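Local coordinates for sortase, SrtB family (Streptococcus pneumoniae PCS8235, PDB 4Y4Q), which is a class B-type sortase, probably a cysteine transpeptidase that takes part in forming the Type II pilus of the pneumococcus, at residues 88-92 / 113-118; 117-121 / 158-162; 121-125 / 193-197; 150-155 / 167-172. All coordinates share one frame; numbering follows the deposited sequence.

Interaction 1. Residues 88-92 / 113-118; sequences QAKDN and DARNNP
Gln-88 reaches across to the turn 113-116 with its side chain fully stretched: CG lies anti to the backbone N (chi1 -178°) and the chain runs on extended, which carries the amide to the inner side of the turn. There NE2 spends both hydrogens on backbone carbonyls, donating to Asp-113 O at 2.8 Å and, along a straighter line, to Asn-116 O at 3.1 Å. Both acceptors lie almost exactly in the amide plane, so the rotation of the amide is fixed. Asp-113 O is gripped twice, since Asn-116 N, closing the type I turn, comes to it from the opposite face of its carbonyl plane. The other end of the amide, OE1, sits against Pro-118 CB at 3.5 Å. The two loops leave the parallel neighbours 83-88 and 110-112 of the sortase beta-sheet, and the contact ties them together at this end of the sheet. At the outer end Asn-92 OD1 takes the N-H of Ala-114 at 2.8 Å, nearly head-on; a chi1 of 55° puts CG between the backbone N and the carbonyl carbon and turns OD1 toward that N-H. Ala-114 CB touches both this oxygen, at 3.3 Å, and Ala-89 O, while a water donates to both Ala-89 O and Ala-114 O. Behind the turn Arg-115 clasps the Asp-113 carboxylate side-on, NE to OD1 at 2.8 Å and NH2 to OD2. OD1 also accepts Arg-115 N through its anti lone pair, making an Asx turn, and Tyr-128 OH bonds to OD2.

Interaction 2. Residues 117-121 / 158-162; sequences NPKFE and IYYNG
Phe-120 lays its CB over the centre of the Tyr-160 ring, 4.1 Å from the centroid and 11° off the ring normal, a CH-pi contact. In the sortase beta-barrel this joins the loop between strands 110-112 and 124-129 to the end of strand 155-160. The Phe-120 ring itself is turned obliquely to that of Tyr-160, with the planes at 39°, and brings CD1 to within 3.8 Å of Tyr-160 CG. Ile-158, two residues back on the strand and pointing the same way as Tyr-160, meets the phenyl ring from the opposite direction: its chain is extended, with CG1 anti to the backbone N (chi1 -179°), and CD1 rests over one ring face, displaced toward the rim, 3.7 Å from Phe-120 CZ. The phenylalanine thus meets two residues of one strand face, Ile-158 CD1 over its ring and Tyr-160 under its CB; Leu-86 of strand 83-88 and Ile-219 of strand 218-225 also pack against it. A type I turn, 117-120, presents it, with Phe-120 N bonded to Asn-117 O and Asn-117 OD1 accepting Lys-119 N in an Asx turn. Arg-217 NH1 bonds both to Tyr-160 OH and to Phe-120 O, linking the polar end of the tyrosine to the loop backbone. Toward the surface the chemistry changes. Lys-119 and Asn-161 cross at an angle, the lysine methylenes passing the amide from CG to CE, with no hydrogen bond between the side chains. The closest approach of the pair is made by a carbon, Lys-119 CE lying 3.1 Å from Asn-161 OD1.

Interaction 3. Residues 121-125 / 193-197; sequences EDFNT and QQAYL
The chain at 121-125, entering strand 124-129, faces the flank of helix 190-202, the backbones coming nearest at Phe-123 and Gln-193, whose CA atoms lie 7.5 Å apart. Phe-123 fills the gap: with CG anti to its own N (chi1 163°), the ring extends toward the helix. Gln-193 runs over one ring face in the opposite direction, its amide stacked at 25° to the ring and its CG 3.8 Å from the ring centroid in a CH-pi contact. The amide continues past the ring, bringing NE2 within 3.4 Å of Phe-123 CB; that nitrogen is hydrogen-bonded to Ile-187 O. Around the ring edge, near its plane, stand Tyr-196 CD2, 3.8 Å from Phe-123 CE2, and Leu-197 CD1, 4.0 Å from Phe-123 CZ. Asn-124 crosses Tyr-196 with planes 54° apart, ND2 3.7 Å from Tyr-196 CZ. The Asn-124 amide is taken up by the loop before the helix, OD1 taking Ile-187 N and ND2 giving to Asp-184 O, while Tyr-196 OH bonds to Ile-182 O. Ile-218 of the adjoining strand packs on both Phe-123 and Leu-197. Such a barrel-packed helix, in the long connection after strand 163-176 and ahead of short strand 206-207, is consistent with the class B sortase fold.

Interaction 4. Residues 150-155 / 167-172; sequences FDQHRY and LEIFEM
Arg-154 and Glu-168 lie side by side and point the same way, and the arginine closes side-on upon a single carboxylate oxygen: NE reaches Glu-168 OE2 at 2.7 Å and NH2 reaches the same OE2 at 2.6 Å. The two flat groups are nearly coplanar, 26° apart, yet both hydrogen bonds are bent, as expected when two donors converge on one atom. Both chains are stretched, each with CG anti to its backbone N (chi1 178° for Arg-154), which lets them run abreast. Tyr-155 lies alongside the pair. Its ring centre is covered by Arg-154 CG, its OH sits over one face of the guanidinium, and CE1 comes to 3.8 Å from Glu-168 CD; a water at the ring edge joins Tyr-155 OH and, weakly, Glu-168 OE2. Beneath this, Ile-169 N donates to Arg-154 O at 2.7 Å, and Tyr-155 pairs with Glu-168 as an antiparallel non-hydrogen-bonded pair, the start of the hairpin of strands 155-160 and 163-176. On the buried side Phe-150, from the last turn of helix 147-152, turns a ring edge to the strand, CZ 4.0 Å from Phe-170 O, with CD1 4.1 Å from Met-172 CB. A classic beta bulge, Phe-170 and Glu-171 opposite Val-236, shapes the strand there, and Arg-208 links the two segments by bonding Phe-150 O and Ile-169 O. The salt bridge stands on the partly exposed face of the strand, beside the buried packing of Phe-150; its charges probably offset each other, and two N-H groups on one oxygen would be expected to polarise the carboxylate toward OE2.

How the interactions relate
Interactions 1, 2 and 3 follow one another along the loop from strand 110-112 into strand 124-129: 1 and 2 share Asn-117 and Pro-118, 2 and 3 share Glu-121. Asp-122 OD2 ties this run together by bonding Asn-117 N and Asn-116 ND2. Interaction 1, partly buried, relies on amide-to-backbone hydrogen bonds, whereas interactions 2 and 3 are buried and mainly apolar, built round Phe-120 and Phe-123, with no hydrogen bond across either. Interaction 4 lies about 25 Å from interaction 1, centre to centre, beyond the chain's centre; it combines a salt bridge with packing and meets interaction 2 where Ile-158 touches Leu-167 on adjacent strands.

Interaction 1. Residues 88-92 / 113-118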
loop_
_atom_site.group_PDB
_atom_site.type_symbol
_atom_site.label_atom_id
_atom_site.label_comp_id
_atom_site.label_asym_id
_atom_site.label_seq_id
_atom_site.Cartn_x
_atom_site.Cartn_y
_atom_site.Cartn_z
ATOM N N GLN A 88 11.091 -5.986 2.701
ATOM C CA GLN A 88 10.404 -6.778 3.719
ATOM C C GLN A 88 11.394 -7.226 4.777
ATOM O O GLN A 88 12.474 -7.718 4.454
ATOM C CB GLN A 88 9.715 -8.003 3.109
ATOM C CG GLN A 88 8.931 -8.836 4.138
ATOM C CD GLN A 88 8.179 -9.988 3.506
ATOM O OE1 GLN A 88 8.756 -10.791 2.772
ATOM N NE2 GLN A 88 6.878 -10.079 3.789
ATOM N N ALA A 89 11.035 -7.058 6.043
ATOM C CA ALA A 89 11.875 -7.564 7.125
ATOM C C ALA A 89 11.241 -8.787 7.773
ATOM O O ALA A 89 10.116 -9.164 7.439
ATOM C CB ALA A 89 12.107 -6.483 8.164
ATOM N N LYS A 90 11.973 -9.415 8.687
ATOM C CA LYS A 90 11.360 -10.344 9.623
ATOM C C LYS A 90 10.972 -9.528 10.840
ATOM O O LYS A 90 11.632 -8.535 11.155
ATOM C CB LYS A 90 12.344 -11.414 10.073
ATOM C CG LYS A 90 12.962 -12.253 8.983
ATOM C CD LYS A 90 13.794 -13.352 9.636
ATOM C CE LYS A 90 14.716 -14.048 8.654
ATOM N NZ LYS A 90 15.481 -15.134 9.332
ATOM N N ASP A 91 9.923 -9.958 11.554
ATOM C CA ASP A 91 9.473 -9.343 12.830
ATOM C C ASP A 91 9.093 -7.840 12.937
ATOM O O ASP A 91 9.701 -7.112 13.722
ATOM C CB ASP A 91 10.475 -9.681 13.941
ATOM C CG ASP A 91 10.653 -11.174 14.131
ATOM O OD1 ASP A 91 9.633 -11.890 14.220
ATOM O OD2 ASP A 91 11.814 -11.634 14.192
ATOM N N ASN A 92 8.114 -7.377 12.155
ATOM C CA ASN A 92 7.793 -5.953 12.067
ATOM C C ASN A 92 7.148 -5.401 13.338
ATOM O O ASN A 92 7.782 -4.672 14.104
ATOM C CB ASN A 92 6.931 -5.635 10.829
ATOM C CG ASN A 92 5.652 -6.469 10.751
ATOM O OD1 ASN A 92 5.453 -7.228 9.800
ATOM N ND2 ASN A 92 4.779 -6.317 11.741
ATOM N N ASP A 113 4.219 -6.284 5.143
ATOM C CA ASP A 113 3.964 -7.013 6.382
ATOM C C ASP A 113 4.723 -8.331 6.304
ATOM O O ASP A 113 4.711 -8.995 5.269
ATOM C CB ASP A 113 2.466 -7.280 6.529
ATOM C CG ASP A 113 2.086 -7.707 7.936
ATOM O OD1 ASP A 113 2.400 -8.864 8.336
ATOM O OD2 ASP A 113 1.471 -6.873 8.643
ATOM N N ALA A 114 5.396 -8.696 7.390
ATOM C CA ALA A 114 6.201 -9.922 7.440
ATOM C C ALA A 114 5.407 -11.210 7.194
ATOM O O ALA A 114 5.992 -12.248 6.900
ATOM C CB ALA A 114 6.959 -10.008 8.763
ATOM N N ARG A 115 4.086 -11.136 7.315
ATOM C CA ARG A 115 3.214 -12.290 7.115
ATOM C C ARG A 115 2.763 -12.454 5.654
ATOM O O ARG A 115 2.212 -13.503 5.279
ATOM C CB ARG A 115 1.990 -12.203 8.051
ATOM C CG ARG A 115 2.314 -12.434 9.543
ATOM C CD ARG A 115 1.250 -11.857 10.459
ATOM N NE ARG A 115 1.014 -10.436 10.194
ATOM C CZ ARG A 115 0.094 -9.700 10.815
ATOM N NH1 ARG A 115 -0.683 -10.255 11.742
ATOM N NH2 ARG A 115 -0.047 -8.412 10.507
ATOM N N ASN A 116 2.980 -11.420 4.843
ATOM C CA ASN A 116 2.585 -11.461 3.432
ATOM C C ASN A 116 3.613 -12.153 2.530
ATOM O O ASN A 116 4.819 -12.141 2.812
ATOM C CB ASN A 116 2.373 -10.055 2.887
ATOM C CG ASN A 116 0.984 -9.509 3.164
ATOM O OD1 ASN A 116 0.836 -8.344 3.533
ATOM N ND2 ASN A 116 -0.045 -10.332 2.953
ATOM N N ASN A 117 3.133 -12.742 1.438
ATOM C CA ASN A 117 4.018 -13.287 0.416
ATOM C C ASN A 117 4.725 -12.141 -0.320
ATOM O O ASN A 117 4.072 -11.192 -0.765
ATOM C CB ASN A 117 3.220 -14.150 -0.565
ATOM C CG ASN A 117 4.049 -14.603 -1.758
ATOM O OD1 ASN A 117 4.162 -13.890 -2.759
ATOM N ND2 ASN A 117 4.622 -15.798 -1.663
ATOM N N PRO A 118 6.058 -12.226 -0.448
ATOM C CA PRO A 118 6.862 -11.125 -0.990
ATOM C C PRO A 118 6.700 -10.939 -2.501
ATOM O O PRO A 118 7.243 -9.972 -3.043
ATOM C CB PRO A 118 8.301 -11.547 -0.663
ATOM C CG PRO A 118 8.244 -13.047 -0.628
ATOM C CD PRO A 118 6.887 -13.382 -0.054
HETATM O O HOH W 1 9.125 -12.054 6.653
#

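Interaction 2. Residues 117-121 / 158-162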
loop_
_atom_site.group_PDB
_atom_site.type_symbol
_atom_site.label_atom_id
_atom_site.label_comp_id
_atom_site.label_asym_id
_atom_site.label_seq_id
_atom_site.Cartn_x
_atom_site.Cartn_y
_atom_site.Cartn_z
ATOM N N ASN A 117 3.133 -12.742 1.438
ATOM C CA ASN A 117 4.018 -13.287 0.416
ATOM C C ASN A 117 4.725 -12.141 -0.320
ATOM O O ASN A 117 4.072 -11.192 -0.765
ATOM C CB ASN A 117 3.220 -14.150 -0.565
ATOM C CG ASN A 117 4.049 -14.603 -1.758
ATOM O OD1 ASN A 117 4.162 -13.890 -2.759
ATOM N ND2 ASN A 117 4.622 -15.798 -1.663
ATOM N N PRO A 118 6.058 -12.226 -0.448
ATOM C CA PRO A 118 6.862 -11.125 -0.990
ATOM C C PRO A 118 6.700 -10.939 -2.501
ATOM O O PRO A 118 7.243 -9.972 -3.043
ATOM C CB PRO A 118 8.301 -11.547 -0.663
ATOM C CG PRO A 118 8.244 -13.047 -0.628
ATOM C CD PRO A 118 6.887 -13.382 -0.054
ATOM N N LYS A 119 5.987 -11.848 -3.164
ATOM C CA LYS A 119 5.727 -11.710 -4.594
ATOM C C LYS A 119 4.285 -11.305 -4.868
ATOM O O LYS A 119 3.768 -11.552 -5.959
ATOM C CB LYS A 119 6.040 -13.012 -5.327
ATOM C CG LYS A 119 7.504 -13.385 -5.354
ATOM C CD LYS A 119 7.684 -14.813 -5.882
ATOM C CE LYS A 119 9.152 -15.150 -6.103
ATOM N NZ LYS A 119 9.992 -14.663 -4.973
ATOM N N PHE A 120 3.645 -10.683 -3.880
ATOM C CA PHE A 120 2.274 -10.177 -4.014
ATOM C C PHE A 120 1.260 -11.213 -4.520
ATOM O O PHE A 120 0.343 -10.881 -5.271
ATOM C CB PHE A 120 2.253 -8.919 -4.883
ATOM C CG PHE A 120 2.895 -7.735 -4.221
ATOM C CD1 PHE A 120 4.274 -7.595 -4.206
ATOM C CD2 PHE A 120 2.122 -6.782 -3.577
ATOM C CE1 PHE A 120 4.871 -6.515 -3.574
ATOM C CE2 PHE A 120 2.712 -5.706 -2.941
ATOM C CZ PHE A 120 4.092 -5.573 -2.944
ATOM N N GLU A 121 1.430 -12.459 -4.099
ATOM C CA GLU A 121 0.499 -13.521 -4.454
ATOM C C GLU A 121 -0.766 -13.505 -3.598
ATOM O O GLU A 121 -1.798 -14.063 -3.993
ATOM C CB GLU A 121 1.185 -14.884 -4.327
ATOM C CG GLU A 121 2.378 -15.038 -5.252
ATOM C CD GLU A 121 2.912 -16.456 -5.289
ATOM O OE1 GLU A 121 2.205 -17.376 -4.812
ATOM O OE2 GLU A 121 4.040 -16.640 -5.797
ATOM N N ILE A 158 3.538 -0.588 -10.031
ATOM C CA ILE A 158 4.312 -1.297 -9.037
ATOM C C ILE A 158 5.186 -2.307 -9.756
ATOM O O ILE A 158 4.757 -2.935 -10.724
ATOM C CB ILE A 158 3.396 -1.949 -7.979
ATOM C CG1 ILE A 158 4.229 -2.675 -6.916
ATOM C CG2 ILE A 158 2.393 -2.894 -8.629
ATOM C CD1 ILE A 158 3.379 -3.309 -5.835
ATOM N N TYR A 159 6.432 -2.419 -9.321
ATOM C CA TYR A 159 7.329 -3.405 -9.883
ATOM C C TYR A 159 7.647 -4.414 -8.794
ATOM O O TYR A 159 7.919 -4.032 -7.651
ATOM C CB TYR A 159 8.604 -2.736 -10.382
ATOM C CG TYR A 159 9.582 -3.697 -11.013
ATOM C CD1 TYR A 159 10.454 -4.451 -10.232
ATOM C CD2 TYR A 159 9.631 -3.858 -12.388
ATOM C CE1 TYR A 159 11.341 -5.341 -10.806
ATOM C CE2 TYR A 159 10.528 -4.729 -12.973
ATOM C CZ TYR A 159 11.382 -5.466 -12.179
ATOM O OH TYR A 159 12.274 -6.330 -12.772
ATOM N N TYR A 160 7.584 -5.697 -9.144
ATOM C CA TYR A 160 7.901 -6.778 -8.210
ATOM C C TYR A 160 8.181 -8.056 -8.991
ATOM O O TYR A 160 7.624 -8.264 -10.072
ATOM C CB TYR A 160 6.764 -7.002 -7.195
ATOM C CG TYR A 160 5.482 -7.521 -7.804
ATOM C CD1 TYR A 160 5.270 -8.889 -7.973
ATOM C CD2 TYR A 160 4.482 -6.650 -8.206
ATOM C CE1 TYR A 160 4.105 -9.368 -8.534
ATOM C CE2 TYR A 160 3.304 -7.121 -8.763
ATOM C CZ TYR A 160 3.125 -8.479 -8.926
ATOM O OH TYR A 160 1.960 -8.951 -9.485
ATOM N N ASN A 161 9.054 -8.897 -8.444
ATOM C CA ASN A 161 9.379 -10.194 -9.037
ATOM C C ASN A 161 9.742 -10.135 -10.516
ATOM O O ASN A 161 9.444 -11.061 -11.274
ATOM C CB ASN A 161 8.238 -11.198 -8.820
ATOM C CG ASN A 161 8.715 -12.645 -8.885
ATOM O OD1 ASN A 161 9.726 -13.005 -8.276
ATOM N ND2 ASN A 161 8.001 -13.472 -9.644
ATOM N N GLY A 162 10.380 -9.045 -10.928
ATOM C CA GLY A 162 10.833 -8.928 -12.299
ATOM C C GLY A 162 9.776 -8.418 -13.263
ATOM O O GLY A 162 10.034 -8.330 -14.466
#

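Interaction 3. Residues 121-125 / 193-197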
loop_
_atom_site.group_PDB
_atom_site.type_symbol
_atom_site.label_atom_id
_atom_site.label_comp_id
_atom_site.label_asym_id
_atom_site.label_seq_id
_atom_site.Cartn_x
_atom_site.Cartn_y
_atom_site.Cartn_z
ATOM N N GLU A 121 1.430 -12.459 -4.099
ATOM C CA GLU A 121 0.499 -13.521 -4.454
ATOM C C GLU A 121 -0.766 -13.505 -3.598
ATOM O O GLU A 121 -1.798 -14.063 -3.993
ATOM C CB GLU A 121 1.185 -14.884 -4.327
ATOM C CG GLU A 121 2.378 -15.038 -5.252
ATOM C CD GLU A 121 2.912 -16.456 -5.289
ATOM O OE1 GLU A 121 2.205 -17.376 -4.812
ATOM O OE2 GLU A 121 4.040 -16.640 -5.797
ATOM N N ASP A 122 -0.683 -12.883 -2.426
ATOM C CA ASP A 122 -1.790 -12.908 -1.471
ATOM C C ASP A 122 -2.905 -11.999 -1.966
ATOM O O ASP A 122 -2.657 -11.093 -2.770
ATOM C CB ASP A 122 -1.335 -12.418 -0.092
ATOM C CG ASP A 122 -0.392 -13.393 0.607
ATOM O OD1 ASP A 122 -0.367 -14.587 0.230
ATOM O OD2 ASP A 122 0.314 -12.954 1.547
ATOM N N PHE A 123 -4.119 -12.236 -1.469
ATOM C CA PHE A 123 -5.267 -11.418 -1.818
ATOM C C PHE A 123 -5.052 -9.981 -1.359
ATOM O O PHE A 123 -5.093 -9.058 -2.166
ATOM C CB PHE A 123 -6.556 -11.978 -1.203
ATOM C CG PHE A 123 -7.678 -10.976 -1.178
ATOM C CD1 PHE A 123 -8.311 -10.592 -2.360
ATOM C CD2 PHE A 123 -8.074 -10.389 0.017
ATOM C CE1 PHE A 123 -9.334 -9.646 -2.341
ATOM C CE2 PHE A 123 -9.095 -9.445 0.043
ATOM C CZ PHE A 123 -9.720 -9.070 -1.136
ATOM N N ASN A 124 -4.798 -9.804 -0.068
ATOM C CA ASN A 124 -4.497 -8.485 0.465
ATOM C C ASN A 124 -3.061 -8.409 0.971
ATOM O O ASN A 124 -2.633 -9.228 1.783
ATOM C CB ASN A 124 -5.471 -8.122 1.587
ATOM C CG ASN A 124 -5.449 -9.124 2.724
ATOM O OD1 ASN A 124 -5.387 -10.333 2.501
ATOM N ND2 ASN A 124 -5.499 -8.625 3.954
ATOM N N THR A 125 -2.324 -7.416 0.487
ATOM C CA THR A 125 -0.944 -7.199 0.918
ATOM C C THR A 125 -0.849 -5.838 1.589
ATOM O O THR A 125 -1.248 -4.810 1.011
ATOM C CB THR A 125 0.027 -7.195 -0.273
ATOM O OG1 THR A 125 -0.098 -8.419 -1.018
ATOM C CG2 THR A 125 1.459 -7.044 0.224
ATOM N N GLN A 193 -12.688 -13.466 1.907
ATOM C CA GLN A 193 -12.105 -12.310 1.240
ATOM C C GLN A 193 -13.205 -11.297 0.931
ATOM O O GLN A 193 -13.025 -10.095 1.130
ATOM C CB GLN A 193 -11.356 -12.734 -0.030
ATOM C CG GLN A 193 -9.956 -13.321 0.222
ATOM C CD GLN A 193 -9.505 -14.268 -0.883
ATOM O OE1 GLN A 193 -10.228 -14.497 -1.854
ATOM N NE2 GLN A 193 -8.313 -14.836 -0.729
ATOM N N GLN A 194 -14.364 -11.780 0.488
ATOM C CA GLN A 194 -15.458 -10.867 0.159
ATOM C C GLN A 194 -15.921 -10.073 1.383
ATOM O O GLN A 194 -16.163 -8.870 1.292
ATOM C CB GLN A 194 -16.640 -11.605 -0.467
ATOM C CG GLN A 194 -17.721 -10.654 -0.976
ATOM C CD GLN A 194 -17.241 -9.826 -2.159
ATOM O OE1 GLN A 194 -16.859 -10.376 -3.193
ATOM N NE2 GLN A 194 -17.233 -8.500 -2.005
ATOM N N ALA A 195 -16.017 -10.745 2.529
ATOM C CA ALA A 195 -16.384 -10.083 3.777
ATOM C C ALA A 195 -15.341 -9.046 4.207
ATOM O O ALA A 195 -15.688 -7.971 4.710
ATOM C CB ALA A 195 -16.610 -11.115 4.887
ATOM N N TYR A 196 -14.062 -9.355 4.028
ATOM C CA TYR A 196 -13.019 -8.374 4.339
ATOM C C TYR A 196 -13.179 -7.144 3.445
ATOM O O TYR A 196 -13.054 -6.009 3.906
ATOM C CB TYR A 196 -11.629 -8.986 4.130
ATOM C CG TYR A 196 -10.461 -8.026 4.299
ATOM C CD1 TYR A 196 -9.972 -7.716 5.560
ATOM C CD2 TYR A 196 -9.815 -7.480 3.198
ATOM C CE1 TYR A 196 -8.889 -6.865 5.725
ATOM C CE2 TYR A 196 -8.719 -6.611 3.353
ATOM C CZ TYR A 196 -8.271 -6.316 4.613
ATOM O OH TYR A 196 -7.201 -5.477 4.786
ATOM N N LEU A 197 -13.446 -7.388 2.165
ATOM C CA LEU A 197 -13.624 -6.322 1.181
ATOM C C LEU A 197 -14.843 -5.477 1.530
ATOM O O LEU A 197 -14.780 -4.243 1.521
ATOM C CB LEU A 197 -13.812 -6.947 -0.197
ATOM C CG LEU A 197 -13.309 -6.250 -1.454
ATOM C CD1 LEU A 197 -11.885 -5.734 -1.269
ATOM C CD2 LEU A 197 -13.365 -7.257 -2.577
#

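Interaction 4. Residues 150-155 / 167-172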
loop_
_atom_site.group_PDB
_atom_site.type_symbol
_atom_site.label_atom_id
_atom_site.label_comp_id
_atom_site.label_asym_id
_atom_site.label_seq_id
_atom_site.Cartn_x
_atom_site.Cartn_y
_atom_site.Cartn_z
ATOM N N PHE A 150 -7.858 13.122 -4.017
ATOM C CA PHE A 150 -8.273 11.733 -4.200
ATOM C C PHE A 150 -8.829 11.497 -5.604
ATOM O O PHE A 150 -8.511 10.495 -6.234
ATOM C CB PHE A 150 -9.333 11.318 -3.170
ATOM C CG PHE A 150 -9.816 9.898 -3.350
ATOM C CD1 PHE A 150 -9.145 8.839 -2.738
ATOM C CD2 PHE A 150 -10.920 9.615 -4.148
ATOM C CE1 PHE A 150 -9.577 7.520 -2.901
ATOM C CE2 PHE A 150 -11.363 8.301 -4.316
ATOM C CZ PHE A 150 -10.689 7.251 -3.691
ATOM N N ASP A 151 -9.678 12.405 -6.079
ATOM C CA ASP A 151 -10.311 12.223 -7.380
ATOM C C ASP A 151 -9.278 12.226 -8.496
ATOM O O ASP A 151 -9.441 11.543 -9.506
ATOM C CB ASP A 151 -11.362 13.312 -7.645
ATOM C CG ASP A 151 -12.583 13.191 -6.729
ATOM O OD1 ASP A 151 -12.810 12.096 -6.164
ATOM O OD2 ASP A 151 -13.318 14.190 -6.575
ATOM N N GLN A 152 -8.202 12.981 -8.302
ATOM C CA GLN A 152 -7.271 13.239 -9.389
ATOM C C GLN A 152 -6.032 12.336 -9.431
ATOM O O GLN A 152 -5.291 12.367 -10.411
ATOM C CB GLN A 152 -6.864 14.719 -9.391
ATOM C CG GLN A 152 -8.054 15.673 -9.533
ATOM C CD GLN A 152 -7.749 16.862 -10.428
ATOM O OE1 GLN A 152 -6.692 17.481 -10.316
ATOM N NE2 GLN A 152 -8.672 17.177 -11.331
ATOM N N HIS A 153 -5.762 11.672 -8.319
ATOM C CA HIS A 153 -4.720 10.682 -8.293
ATOM C C HIS A 153 -5.478 9.384 -8.263
ATOM O O HIS A 153 -6.054 9.008 -7.242
ATOM C CB HIS A 153 -3.863 10.830 -7.036
ATOM C CG HIS A 153 -3.205 12.168 -6.907
ATOM N ND1 HIS A 153 -3.824 13.247 -6.313
ATOM C CD2 HIS A 153 -1.983 12.602 -7.295
ATOM C CE1 HIS A 153 -3.011 14.288 -6.341
ATOM N NE2 HIS A 153 -1.888 13.923 -6.932
ATOM N N ARG A 154 -5.473 8.691 -9.389
ATOM C CA ARG A 154 -6.103 7.386 -9.446
ATOM C C ARG A 154 -5.111 6.267 -9.750
ATOM O O ARG A 154 -5.256 5.157 -9.257
ATOM C CB ARG A 154 -7.209 7.421 -10.510
ATOM C CG ARG A 154 -7.944 6.107 -10.730
ATOM C CD ARG A 154 -9.204 6.355 -11.529
ATOM N NE ARG A 154 -9.809 5.148 -12.080
ATOM C CZ ARG A 154 -11.004 5.128 -12.668
ATOM N NH1 ARG A 154 -11.715 6.245 -12.759
ATOM N NH2 ARG A 154 -11.490 4.000 -13.162
ATOM N N TYR A 155 -4.104 6.559 -10.563
ATOM C CA TYR A 155 -3.252 5.501 -11.094
ATOM C C TYR A 155 -1.814 5.557 -10.588
ATOM O O TYR A 155 -1.321 6.594 -10.110
ATOM C CB TYR A 155 -3.265 5.504 -12.635
ATOM C CG TYR A 155 -4.640 5.331 -13.259
ATOM C CD1 TYR A 155 -5.235 4.075 -13.358
ATOM C CD2 TYR A 155 -5.334 6.422 -13.765
ATOM C CE1 TYR A 155 -6.488 3.919 -13.938
ATOM C CE2 TYR A 155 -6.583 6.274 -14.345
ATOM C CZ TYR A 155 -7.159 5.024 -14.422
ATOM O OH TYR A 155 -8.402 4.883 -15.007
ATOM N N LEU A 167 -1.357 0.101 -11.017
ATOM C CA LEU A 167 -2.101 0.214 -9.767
ATOM C C LEU A 167 -3.273 1.135 -10.004
ATOM O O LEU A 167 -3.117 2.182 -10.636
ATOM C CB LEU A 167 -1.233 0.839 -8.679
ATOM C CG LEU A 167 -0.107 0.041 -8.022
ATOM C CD1 LEU A 167 0.607 0.945 -7.030
ATOM C CD2 LEU A 167 -0.662 -1.206 -7.317
ATOM N N GLU A 168 -4.450 0.766 -9.506
ATOM C CA GLU A 168 -5.580 1.681 -9.554
ATOM C C GLU A 168 -6.104 1.891 -8.147
ATOM O O GLU A 168 -6.622 0.965 -7.538
ATOM C CB GLU A 168 -6.674 1.128 -10.460
ATOM C CG GLU A 168 -7.879 2.054 -10.592
ATOM C CD GLU A 168 -8.768 1.700 -11.776
ATOM O OE1 GLU A 168 -8.524 0.663 -12.437
ATOM O OE2 GLU A 168 -9.710 2.473 -12.053
ATOM N N ILE A 169 -5.951 3.097 -7.609
ATOM C CA ILE A 169 -6.451 3.372 -6.265
ATOM C C ILE A 169 -7.989 3.375 -6.245
ATOM O O ILE A 169 -8.622 3.985 -7.116
ATOM C CB ILE A 169 -5.893 4.710 -5.736
ATOM C CG1 ILE A 169 -4.390 4.590 -5.499
ATOM C CG2 ILE A 169 -6.565 5.110 -4.437
ATOM C CD1 ILE A 169 -3.743 5.900 -5.153
ATOM N N PHE A 170 -8.600 2.701 -5.267
ATOM C CA PHE A 170 -10.062 2.780 -5.140
ATOM C C PHE A 170 -10.578 3.249 -3.783
ATOM O O PHE A 170 -11.782 3.442 -3.614
ATOM C CB PHE A 170 -10.739 1.456 -5.512
ATOM C CG PHE A 170 -10.364 0.314 -4.620
ATOM C CD1 PHE A 170 -11.075 0.055 -3.452
ATOM C CD2 PHE A 170 -9.297 -0.503 -4.945
ATOM C CE1 PHE A 170 -10.722 -1.013 -2.625
ATOM C CE2 PHE A 170 -8.939 -1.562 -4.122
ATOM C CZ PHE A 170 -9.655 -1.811 -2.965
ATOM N N GLU A 171 -9.698 3.427 -2.811
ATOM C CA GLU A 171 -10.179 3.808 -1.485
ATOM C C GLU A 171 -9.142 4.528 -0.630
ATOM O O GLU A 171 -7.945 4.209 -0.685
ATOM C CB GLU A 171 -10.721 2.574 -0.724
ATOM C CG GLU A 171 -11.048 2.872 0.731
ATOM C CD GLU A 171 -11.765 1.739 1.468
ATOM O OE1 GLU A 171 -12.149 0.727 0.836
ATOM O OE2 GLU A 171 -11.943 1.875 2.700
ATOM N N MET A 172 -9.600 5.504 0.155
ATOM C CA MET A 172 -8.789 6.020 1.262
ATOM C C MET A 172 -9.587 5.885 2.553
ATOM O O MET A 172 -10.806 6.132 2.586
ATOM C CB MET A 172 -8.422 7.493 1.046
ATOM C CG MET A 172 -7.187 7.964 1.824
ATOM S SD MET A 172 -7.502 8.615 3.485
ATOM C CE MET A 172 -9.108 9.242 3.235
HETATM O O HOH W 2 -9.298 2.363 -15.347
#